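Local coordinates for taurine:2-oxoglutarate aminotransferase (Bifidobacterium kashiwanohense PV20-2, PDB 6JIX), which probably transfers the amino group of taurine to 2-oxoglutarate, yielding glutamate, with pyridoxal 5'-phosphate as cofactor, at residues G62-P66 against E67-A71; G259-K263 against M264-Q268; N329-E333 against H334-A338. All coordinates share one frame; numbering follows the deposited sequence.

Interaction 1 of 3, residues G62-P66 against E67-A71; sequences GHELP and EIVDA
L65 and I68 meet through their branch ends, L65 CD2 lying 3.9 Å from I68 CD1, and this apolar pair marks the buried side of the contact. CG of L65 stands anti to its backbone nitrogen (chi1 -172°), which turns the isobutyl group along the first helical turn, where CD2 also borders E67. Y330 of helix 318-333 packs on L65, and A323, L61, C285 and Y287 close round I68. Were L65 an alanine, the methyl groups that meet I68 and Y330 would be gone, and a gap would probably open between the helix start and helix 318-333. The backbone identifies L65 as the N-cap of helix 66-78: its carbonyl oxygen accepts V69 N at 3.1 Å in an almost straight bond (175°), plus a weak one from I68 N, and P66 O takes D70 N at 2.8 Å. P66, which has no N-H to offer, opens the first turn of this helix in the class-III aminotransferase. V69 comes back over the loop, CG2 lying 3.6 Å from E64 CA, and D77 of the second subunit packs on V69. The other side is looser, with P66 exposed and D70 partly so. E67, though partly exposed, folds back over L65: its chain bends at chi2 (78°), carrying OE1 to 3.4 Å from L65 CG, an apolar neighbour that offers no hydrogen bond.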
ATOM      1  N   GLY A  62     -19.444  -4.226  10.386  1.00 22.32           N
ATOM      2  CA  GLY A  62     -19.622  -3.148  11.323  1.00 20.99           C
ATOM      3  C   GLY A  62     -18.293  -2.747  11.940  1.00 25.04           C
ATOM      4  O   GLY A  62     -17.214  -3.099  11.469  1.00 24.66           O
ATOM      5  N   HIS A  63     -18.396  -1.984  13.021  1.00 29.16           N
ATOM      6  CA  HIS A  63     -17.240  -1.451  13.723  1.00 26.61           C
ATOM      7  C   HIS A  63     -17.063  -2.126  15.081  1.00 30.14           C
ATOM      8  O   HIS A  63     -18.035  -2.508  15.743  1.00 30.61           O
ATOM      9  CB  HIS A  63     -17.379   0.064  13.876  1.00 27.34           C
ATOM     10  CG  HIS A  63     -17.547   0.774  12.566  1.00 31.67           C
ATOM     11  ND1 HIS A  63     -16.506   0.958  11.677  1.00 23.76           N
ATOM     12  CD2 HIS A  63     -18.642   1.312  11.978  1.00 28.75           C
ATOM     13  CE1 HIS A  63     -16.946   1.609  10.617  1.00 28.60           C
ATOM     14  NE2 HIS A  63     -18.239   1.835  10.773  1.00 28.59           N
ATOM     15  N   GLU A  64     -15.804  -2.305  15.477  1.00 31.13           N
ATOM     16  CA  GLU A  64     -15.450  -2.820  16.801  1.00 31.78           C
ATOM     17  C   GLU A  64     -16.041  -4.202  17.060  1.00 30.18           C
ATOM     18  O   GLU A  64     -16.224  -4.601  18.216  1.00 33.41           O
ATOM     19  CB  GLU A  64     -15.869  -1.849  17.908  1.00 26.80           C
ATOM     20  CG  GLU A  64     -15.060  -0.572  17.911  1.00 29.81           C
ATOM     21  CD  GLU A  64     -13.668  -0.776  18.446  1.00 28.87           C
ATOM     22  OE1 GLU A  64     -13.543  -0.892  19.672  1.00 38.07           O
ATOM     23  OE2 GLU A  64     -12.703  -0.817  17.658  1.00 28.95           O
ATOM     24  N   LEU A  65     -16.327  -4.948  16.002  1.00 27.72           N
ATOM     25  CA  LEU A  65     -16.777  -6.312  16.156  1.00 27.17           C
ATOM     26  C   LEU A  65     -15.823  -7.050  17.083  1.00 24.70           C
ATOM     27  O   LEU A  65     -14.638  -7.172  16.762  1.00 29.77           O
ATOM     28  CB  LEU A  65     -16.839  -7.012  14.807  1.00 25.54           C
ATOM     29  CG  LEU A  65     -17.495  -8.382  14.899  1.00 26.63           C
ATOM     30  CD1 LEU A  65     -18.968  -8.243  14.627  1.00 19.31           C
ATOM     31  CD2 LEU A  65     -16.834  -9.350  13.932  1.00 26.41           C
ATOM     32  N   PRO A  66     -16.291  -7.553  18.221  1.00 30.91           N
ATOM     33  CA  PRO A  66     -15.364  -8.175  19.182  1.00 27.72           C
ATOM     34  C   PRO A  66     -14.472  -9.256  18.589  1.00 29.46           C
ATOM     35  O   PRO A  66     -13.314  -9.374  19.006  1.00 31.47           O
ATOM     36  CB  PRO A  66     -16.314  -8.733  20.243  1.00 23.87           C
ATOM     37  CG  PRO A  66     -17.480  -7.788  20.197  1.00 27.49           C
ATOM     38  CD  PRO A  66     -17.673  -7.514  18.734  1.00 29.15           C
ATOM     39  N   GLU A  67     -14.968 -10.059  17.642  1.00 28.89           N
ATOM     40  CA  GLU A  67     -14.165 -11.169  17.138  1.00 26.17           C
ATOM     41  C   GLU A  67     -12.873 -10.678  16.492  1.00 29.89           C
ATOM     42  O   GLU A  67     -11.803 -11.257  16.721  1.00 28.12           O
ATOM     43  CB  GLU A  67     -14.975 -12.004  16.148  1.00 26.30           C
ATOM     44  CG  GLU A  67     -15.952 -12.955  16.798  1.00 24.51           C
ATOM     45  CD  GLU A  67     -17.198 -12.248  17.271  1.00 33.38           C
ATOM     46  OE1 GLU A  67     -17.257 -11.000  17.121  1.00 36.08           O
ATOM     47  OE2 GLU A  67     -18.114 -12.933  17.793  1.00 32.15           O
ATOM     48  N   ILE A  68     -12.948  -9.607  15.685  1.00 30.59           N
ATOM     49  CA  ILE A  68     -11.748  -9.067  15.040  1.00 28.98           C
ATOM     50  C   ILE A  68     -10.928  -8.262  16.035  1.00 28.83           C
ATOM     51  O   ILE A  68      -9.696  -8.363  16.069  1.00 25.08           O
ATOM     52  CB  ILE A  68     -12.098  -8.219  13.800  1.00 27.87           C
ATOM     53  CG1 ILE A  68     -12.883  -9.032  12.766  1.00 28.50           C
ATOM     54  CG2 ILE A  68     -10.829  -7.692  13.161  1.00 22.98           C
ATOM     55  CD1 ILE A  68     -13.726  -8.169  11.848  1.00 21.83           C
ATOM     56  N   VAL A  69     -11.597  -7.429  16.837  1.00 28.32           N
ATOM     57  CA  VAL A  69     -10.891  -6.634  17.835  1.00 26.79           C
ATOM     58  C   VAL A  69     -10.053  -7.537  18.726  1.00 26.56           C
ATOM     59  O   VAL A  69      -8.863  -7.296  18.945  1.00 29.02           O
ATOM     60  CB  VAL A  69     -11.883  -5.796  18.660  1.00 31.02           C
ATOM     61  CG1 VAL A  69     -11.175  -5.215  19.882  1.00 34.18           C
ATOM     62  CG2 VAL A  69     -12.505  -4.688  17.808  1.00 26.01           C
ATOM     63  N   ASP A  70     -10.653  -8.618  19.215  1.00 29.78           N
ATOM     64  CA  ASP A  70      -9.932  -9.503  20.122  1.00 29.51           C
ATOM     65  C   ASP A  70      -8.771 -10.194  19.425  1.00 27.45           C
ATOM     66  O   ASP A  70      -7.686 -10.320  20.003  1.00 28.14           O
ATOM     67  CB  ASP A  70     -10.889 -10.532  20.723  1.00 29.84           C
ATOM     68  CG  ASP A  70     -11.878  -9.913  21.685  1.00 32.85           C
ATOM     69  OD1 ASP A  70     -11.636  -8.784  22.159  1.00 33.49           O
ATOM     70  OD2 ASP A  70     -12.909 -10.557  21.964  1.00 44.09           O
ATOM     71  N   ALA A  71      -8.980 -10.666  18.193  1.00 27.88           N
ATOM     72  CA  ALA A  71      -7.899 -11.319  17.464  1.00 23.86           C
ATOM     73  C   ALA A  71      -6.722 -10.373  17.300  1.00 27.83           C
ATOM     74  O   ALA A  71      -5.554 -10.791  17.368  1.00 24.32           O
ATOM     75  CB  ALA A  71      -8.398 -11.814  16.107  1.00 23.29           C
TER

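Interaction 2 of 3, residues G259-K263 against M264-Q268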
ATOM      1  N   GLY A 259     -18.952 -10.947   1.054  1.00 25.51           N
ATOM      2  CA  GLY A 259     -20.352 -10.929   1.415  1.00 27.19           C
ATOM      3  C   GLY A 259     -21.137  -9.750   0.901  1.00 27.05           C
ATOM      4  O   GLY A 259     -22.370  -9.740   1.041  1.00 24.87           O
ATOM      5  N   ARG A 260     -20.461  -8.744   0.340  1.00 26.50           N
ATOM      6  CA  ARG A 260     -21.125  -7.525  -0.106  1.00 24.74           C
ATOM      7  C   ARG A 260     -22.363  -7.817  -0.962  1.00 28.75           C
ATOM      8  O   ARG A 260     -23.402  -7.155  -0.815  1.00 27.45           O
ATOM      9  CB  ARG A 260     -20.119  -6.666  -0.873  1.00 27.08           C
ATOM     10  CG  ARG A 260     -20.660  -5.310  -1.257  1.00 28.41           C
ATOM     11  CD  ARG A 260     -21.566  -4.801  -0.161  1.00 28.70           C
ATOM     12  NE  ARG A 260     -20.792  -4.459   1.013  1.00 27.43           N
ATOM     13  CZ  ARG A 260     -21.273  -3.741   2.015  1.00 29.89           C
ATOM     14  NH1 ARG A 260     -22.524  -3.313   1.951  1.00 26.87           N
ATOM     15  NH2 ARG A 260     -20.503  -3.450   3.060  1.00 24.86           N
ATOM     16  N   THR A 261     -22.277  -8.815  -1.848  1.00 26.45           N
ATOM     17  CA  THR A 261     -23.318  -9.105  -2.830  1.00 27.03           C
ATOM     18  C   THR A 261     -24.177 -10.308  -2.466  1.00 29.87           C
ATOM     19  O   THR A 261     -25.024 -10.710  -3.274  1.00 31.01           O
ATOM     20  CB  THR A 261     -22.693  -9.347  -4.210  1.00 28.52           C
ATOM     21  OG1 THR A 261     -22.018 -10.622  -4.223  1.00 23.59           O
ATOM     22  CG2 THR A 261     -21.713  -8.190  -4.579  1.00 25.98           C
ATOM     23  N   GLY A 262     -23.946 -10.926  -1.307  1.00 27.48           N
ATOM     24  CA  GLY A 262     -24.624 -12.145  -0.922  1.00 29.33           C
ATOM     25  C   GLY A 262     -23.832 -13.413  -1.174  1.00 29.63           C
ATOM     26  O   GLY A 262     -24.241 -14.484  -0.717  1.00 32.86           O
ATOM     27  N   LYS A 263     -22.709 -13.319  -1.869  1.00 29.00           N
ATOM     28  CA  LYS A 263     -21.777 -14.417  -2.052  1.00 30.97           C
ATOM     29  C   LYS A 263     -20.430 -13.983  -1.488  1.00 30.38           C
ATOM     30  O   LYS A 263     -20.178 -12.789  -1.286  1.00 31.45           O
ATOM     31  CB  LYS A 263     -21.661 -14.792  -3.546  1.00 33.87           C
ATOM     32  CG  LYS A 263     -22.829 -15.632  -4.096  1.00 30.56           C
ATOM     33  CD  LYS A 263     -22.385 -17.076  -4.370  1.00 33.93           C
ATOM     34  CE  LYS A 263     -23.508 -17.920  -4.922  1.00 32.63           C
ATOM     35  NZ  LYS A 263     -24.480 -17.041  -5.596  1.00 29.49           N
ATOM     36  N   MET A 264     -19.561 -14.948  -1.188  1.00 29.31           N
ATOM     37  CA  MET A 264     -18.277 -14.559  -0.604  1.00 28.86           C
ATOM     38  C   MET A 264     -17.499 -13.638  -1.548  1.00 30.80           C
ATOM     39  O   MET A 264     -16.953 -12.615  -1.122  1.00 26.64           O
ATOM     40  CB  MET A 264     -17.452 -15.786  -0.224  1.00 28.04           C
ATOM     41  CG  MET A 264     -16.218 -15.439   0.617  1.00 36.59           C
ATOM     42  SD  MET A 264     -16.533 -15.065   2.385  1.00 42.83           S
ATOM     43  CE  MET A 264     -18.120 -15.870   2.629  1.00 38.06           C
ATOM     44  N   PHE A 265     -17.449 -13.970  -2.833  1.00 27.97           N
ATOM     45  CA  PHE A 265     -16.877 -13.077  -3.828  1.00 27.33           C
ATOM     46  C   PHE A 265     -17.928 -12.793  -4.886  1.00 28.08           C
ATOM     47  O   PHE A 265     -18.691 -13.682  -5.270  1.00 33.57           O
ATOM     48  CB  PHE A 265     -15.618 -13.677  -4.455  1.00 27.87           C
ATOM     49  CG  PHE A 265     -14.535 -13.958  -3.457  1.00 29.12           C
ATOM     50  CD1 PHE A 265     -13.966 -12.920  -2.722  1.00 26.78           C
ATOM     51  CD2 PHE A 265     -14.098 -15.259  -3.226  1.00 29.04           C
ATOM     52  CE1 PHE A 265     -12.961 -13.175  -1.776  1.00 22.74           C
ATOM     53  CE2 PHE A 265     -13.100 -15.521  -2.280  1.00 26.93           C
ATOM     54  CZ  PHE A 265     -12.537 -14.476  -1.555  1.00 20.62           C
ATOM     55  N   ALA A 266     -17.991 -11.540  -5.335  1.00 30.23           N
ATOM     56  CA  ALA A 266     -19.028 -11.176  -6.295  1.00 31.47           C
ATOM     57  C   ALA A 266     -18.894 -11.969  -7.587  1.00 28.66           C
ATOM     58  O   ALA A 266     -19.909 -12.349  -8.183  1.00 28.83           O
ATOM     59  CB  ALA A 266     -19.006  -9.671  -6.577  1.00 27.07           C
ATOM     60  N   TRP A 267     -17.671 -12.280  -8.018  1.00 25.32           N
ATOM     61  CA  TRP A 267     -17.590 -13.059  -9.245  1.00 30.18           C
ATOM     62  C   TRP A 267     -18.293 -14.408  -9.089  1.00 32.47           C
ATOM     63  O   TRP A 267     -18.669 -15.023 -10.092  1.00 31.20           O
ATOM     64  CB  TRP A 267     -16.132 -13.223  -9.704  1.00 23.37           C
ATOM     65  CG  TRP A 267     -15.221 -13.932  -8.756  1.00 29.07           C
ATOM     66  CD1 TRP A 267     -14.308 -13.362  -7.913  1.00 27.80           C
ATOM     67  CD2 TRP A 267     -15.097 -15.356  -8.574  1.00 30.68           C
ATOM     68  NE1 TRP A 267     -13.644 -14.334  -7.203  1.00 25.38           N
ATOM     69  CE2 TRP A 267     -14.102 -15.566  -7.592  1.00 28.27           C
ATOM     70  CE3 TRP A 267     -15.738 -16.470  -9.133  1.00 27.63           C
ATOM     71  CZ2 TRP A 267     -13.738 -16.845  -7.158  1.00 27.09           C
ATOM     72  CZ3 TRP A 267     -15.375 -17.738  -8.701  1.00 25.93           C
ATOM     73  CH2 TRP A 267     -14.384 -17.913  -7.721  1.00 27.99           C
ATOM     74  N   GLN A 268     -18.560 -14.840  -7.854  1.00 30.29           N
ATOM     75  CA  GLN A 268     -19.298 -16.080  -7.647  1.00 32.83           C
ATOM     76  C   GLN A 268     -20.778 -15.951  -8.009  1.00 34.33           C
ATOM     77  O   GLN A 268     -21.490 -16.959  -7.966  1.00 33.57           O
ATOM     78  CB  GLN A 268     -19.160 -16.545  -6.196  1.00 26.80           C
ATOM     79  CG  GLN A 268     -17.873 -17.313  -5.924  1.00 31.15           C
ATOM     80  CD  GLN A 268     -17.462 -17.262  -4.454  1.00 32.65           C
ATOM     81  OE1 GLN A 268     -18.059 -16.528  -3.661  1.00 33.74           O
ATOM     82  NE2 GLN A 268     -16.443 -18.040  -4.088  1.00 27.74           N
TER
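G259 N makes a weak bond to M264 O at 3.4 Å. A second weak bond links the same nitrogen to K263 O. The type I beta turn from G259 to G262 follows, closed by G262 N on G259 O at 3.1 Å, and R260 at its corner sends its guanidinium group away to L369, P420 and N60. T261 faces A266, with CG2 3.7 Å from A266 CB; its OG1, set between backbone nitrogen and carbonyl carbon (chi1 72°), bonds to N269. The loop joins strands 248-252 and 276-279, parallel neighbours in the seven-stranded sheet of the PLP-binding fold, and the E253 carboxylate accepts the backbone N-H groups of A266 and W267. G262 turns the chain with phi 98°, a conformation in which a CB would be jammed against the carbonyl oxygen of T261. K263 then lays its aliphatic part across Q268, CD 3.7 Å from Q268 CB. Both polar atoms of the Q268 amide are engaged: OE1 accepts F265 N at 2.8 Å, the donor standing 50° out of the carbonyl plane, while NE2 donates to V101 O of helix 89-102.

Interaction 3 of 3, residues N329-E333 against H334-A338; sequences NYYLE and HDVCA
A Schellman motif ends helix 318-333 here, and beside it Y330 and H334 stack their rings face to face. The planes differ by 9° and the centroids are 3.9 Å apart, so the rings are nearly parallel, with Y330 CE2 above the middle of the imidazole and H334 CG nearer the rim of the phenol. H334 CB also lies over the Y330 face, a CH-pi contact. On the tyrosine, CG anti to the backbone nitrogen (chi1 -167°) swings the ring toward the helix end, where H334, one turn on, can lie against it. A helical bond, H334 N to Y330 O at 3.0 Å, keeps the two residues that turn apart. V336 enters from another direction: its CG2 meets the edge of the Y330 ring, 3.9 Å from CE1, and its CG1 sits at the edge of the Y331 ring, 4.0 Å from CD1. The Y331 hydroxyl bonds to G282 O, so that ring is held at its far end as well as beside V336.

Y331 O has two donors: V336 N at 2.9 Å, and a water, which donates to Y331 O and accepts from C337 N, bridging the two helices. D335 N bonds to L332 O at 3.0 Å. D335 then serves as N-cap of helix 336-357, its OD1 accepting A338 N at 3.2 Å. The bonds V336 N to Y331 O and D335 N to L332 O, with positive phi (36°) at D335, are the signature of a Schellman C-cap, here followed directly by the N-cap of the next helix.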
ATOM      1  N   ASN A 329     -13.530 -16.106   9.391  1.00 24.72           N
ATOM      2  CA  ASN A 329     -14.214 -17.092  10.231  1.00 24.78           C
ATOM      3  C   ASN A 329     -15.589 -16.591  10.655  1.00 23.78           C
ATOM      4  O   ASN A 329     -16.547 -17.364  10.704  1.00 24.08           O
ATOM      5  CB  ASN A 329     -13.378 -17.425  11.469  1.00 26.83           C
ATOM      6  CG  ASN A 329     -12.396 -18.572  11.234  1.00 34.60           C
ATOM      7  OD1 ASN A 329     -12.606 -19.423  10.362  1.00 36.42           O
ATOM      8  ND2 ASN A 329     -11.305 -18.591  12.010  1.00 32.18           N
ATOM      9  N   TYR A 330     -15.713 -15.294  10.934  1.00 23.28           N
ATOM     10  CA  TYR A 330     -17.020 -14.735  11.246  1.00 23.44           C
ATOM     11  C   TYR A 330     -17.977 -14.843  10.059  1.00 26.33           C
ATOM     12  O   TYR A 330     -19.128 -15.279  10.214  1.00 26.68           O
ATOM     13  CB  TYR A 330     -16.886 -13.282  11.681  1.00 23.05           C
ATOM     14  CG  TYR A 330     -18.163 -12.766  12.306  1.00 28.45           C
ATOM     15  CD1 TYR A 330     -19.229 -12.334  11.521  1.00 27.20           C
ATOM     16  CD2 TYR A 330     -18.310 -12.736  13.684  1.00 24.88           C
ATOM     17  CE1 TYR A 330     -20.396 -11.865  12.110  1.00 31.97           C
ATOM     18  CE2 TYR A 330     -19.450 -12.271  14.271  1.00 25.93           C
ATOM     19  CZ  TYR A 330     -20.499 -11.842  13.498  1.00 30.20           C
ATOM     20  OH  TYR A 330     -21.643 -11.386  14.137  1.00 30.75           O
ATOM     21  N   TYR A 331     -17.537 -14.414   8.868  1.00 24.83           N
ATOM     22  CA  TYR A 331     -18.414 -14.483   7.700  1.00 27.72           C
ATOM     23  C   TYR A 331     -19.005 -15.873   7.597  1.00 26.02           C
ATOM     24  O   TYR A 331     -20.215 -16.037   7.402  1.00 24.39           O
ATOM     25  CB  TYR A 331     -17.666 -14.145   6.397  1.00 25.07           C
ATOM     26  CG  TYR A 331     -17.249 -12.703   6.210  1.00 25.89           C
ATOM     27  CD1 TYR A 331     -18.164 -11.666   6.349  1.00 21.08           C
ATOM     28  CD2 TYR A 331     -15.927 -12.382   5.887  1.00 22.92           C
ATOM     29  CE1 TYR A 331     -17.775 -10.362   6.178  1.00 22.21           C
ATOM     30  CE2 TYR A 331     -15.530 -11.082   5.716  1.00 19.97           C
ATOM     31  CZ  TYR A 331     -16.452 -10.073   5.859  1.00 24.61           C
ATOM     32  OH  TYR A 331     -16.055  -8.760   5.682  1.00 26.57           O
ATOM     33  N   LEU A 332     -18.152 -16.886   7.756  1.00 21.59           N
ATOM     34  CA  LEU A 332     -18.577 -18.266   7.577  1.00 22.95           C
ATOM     35  C   LEU A 332     -19.436 -18.732   8.747  1.00 33.93           C
ATOM     36  O   LEU A 332     -20.589 -19.151   8.558  1.00 31.32           O
ATOM     37  CB  LEU A 332     -17.350 -19.162   7.401  1.00 20.79           C
ATOM     38  CG  LEU A 332     -16.456 -18.870   6.185  1.00 29.70           C
ATOM     39  CD1 LEU A 332     -15.265 -19.831   6.099  1.00 21.50           C
ATOM     40  CD2 LEU A 332     -17.273 -18.901   4.892  1.00 26.39           C
ATOM     41  N   GLU A 333     -18.899 -18.642   9.976  1.00 31.41           N
ATOM     42  CA  GLU A 333     -19.584 -19.219  11.130  1.00 30.32           C
ATOM     43  C   GLU A 333     -20.956 -18.592  11.351  1.00 34.30           C
ATOM     44  O   GLU A 333     -21.893 -19.294  11.751  1.00 36.75           O
ATOM     45  CB  GLU A 333     -18.722 -19.067  12.386  1.00 28.60           C
ATOM     46  CG  GLU A 333     -17.628 -20.122  12.497  1.00 32.47           C
ATOM     47  CD  GLU A 333     -16.441 -19.688  13.357  1.00 42.59           C
ATOM     48  OE1 GLU A 333     -16.639 -19.023  14.405  1.00 47.39           O
ATOM     49  OE2 GLU A 333     -15.297 -20.033  12.986  1.00 46.53           O
ATOM     50  N   HIS A 334     -21.111 -17.296  11.060  1.00 35.33           N
ATOM     51  CA  HIS A 334     -22.366 -16.586  11.288  1.00 30.36           C
ATOM     52  C   HIS A 334     -23.197 -16.474  10.028  1.00 29.95           C
ATOM     53  O   HIS A 334     -24.110 -15.642   9.970  1.00 24.88           O
ATOM     54  CB  HIS A 334     -22.106 -15.195  11.861  1.00 27.51           C
ATOM     55  CG  HIS A 334     -21.685 -15.212  13.294  1.00 28.97           C
ATOM     56  ND1 HIS A 334     -22.458 -14.680  14.301  1.00 32.87           N
ATOM     57  CD2 HIS A 334     -20.578 -15.713  13.891  1.00 31.00           C
ATOM     58  CE1 HIS A 334     -21.840 -14.840  15.458  1.00 36.94           C
ATOM     59  NE2 HIS A 334     -20.697 -15.465  15.238  1.00 36.66           N
ATOM     60  N   ASP A 335     -22.868 -17.276   9.018  1.00 35.34           N
ATOM     61  CA  ASP A 335     -23.547 -17.306   7.729  1.00 34.59           C
ATOM     62  C   ASP A 335     -23.982 -15.902   7.311  1.00 35.91           C
ATOM     63  O   ASP A 335     -25.168 -15.579   7.212  1.00 35.97           O
ATOM     64  CB  ASP A 335     -24.719 -18.288   7.729  1.00 31.40           C
ATOM     65  CG  ASP A 335     -24.999 -18.843   6.322  1.00 49.86           C
ATOM     66  OD1 ASP A 335     -24.627 -18.166   5.309  1.00 42.90           O
ATOM     67  OD2 ASP A 335     -25.577 -19.954   6.228  1.00 47.20           O
ATOM     68  N   VAL A 336     -22.975 -15.052   7.098  1.00 35.30           N
ATOM     69  CA  VAL A 336     -23.252 -13.658   6.785  1.00 31.25           C
ATOM     70  C   VAL A 336     -23.805 -13.526   5.373  1.00 30.77           C
ATOM     71  O   VAL A 336     -24.650 -12.661   5.115  1.00 33.32           O
ATOM     72  CB  VAL A 336     -21.992 -12.800   7.024  1.00 29.05           C
ATOM     73  CG1 VAL A 336     -22.162 -11.417   6.426  1.00 29.62           C
ATOM     74  CG2 VAL A 336     -21.743 -12.672   8.514  1.00 26.04           C
ATOM     75  N   CYS A 337     -23.378 -14.381   4.444  1.00 30.48           N
ATOM     76  CA  CYS A 337     -23.944 -14.323   3.096  1.00 30.40           C
ATOM     77  C   CYS A 337     -25.449 -14.559   3.123  1.00 35.28           C
ATOM     78  O   CYS A 337     -26.222 -13.807   2.510  1.00 36.77           O
ATOM     79  CB  CYS A 337     -23.260 -15.340   2.187  1.00 27.25           C
ATOM     80  SG  CYS A 337     -21.610 -14.826   1.682  1.00 32.06           S
ATOM     81  N   ALA A 338     -25.889 -15.606   3.833  1.00 33.63           N
ATOM     82  CA  ALA A 338     -27.319 -15.895   3.884  1.00 29.44           C
ATOM     83  C   ALA A 338     -28.087 -14.740   4.504  1.00 24.71           C
ATOM     84  O   ALA A 338     -29.185 -14.394   4.050  1.00 23.94           O
ATOM     85  CB  ALA A 338     -27.568 -17.186   4.647  1.00 24.85           C
TER
HETATM   86  O   HOH W   1     -21.215 -16.539   4.662  1.00 25.31           O

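Overall arrangement
Interaction 3 touches both of the others. Against interaction 1, L65 CD2 lies 3.7 Å from Y330 CD2 and E67 CD 3.8 Å from Y330 CE2, so the tyrosine that stacks on H334 also borders the start of helix 66-78. Against interaction 2, C337 meets the K263-M264 junction, with SG 3.5 Å from M264 N, and M264 CE approaches L332 CD2 at 3.9 Å. Interactions 1 and 2 do not touch; their nearest atoms are about 7 Å apart. All three lie near the cofactor site without forming it: the side chains of Y331 and I68 are about 8 Å and 11 Å from that of K281, and that of A266 about 10 Å from bound PLP.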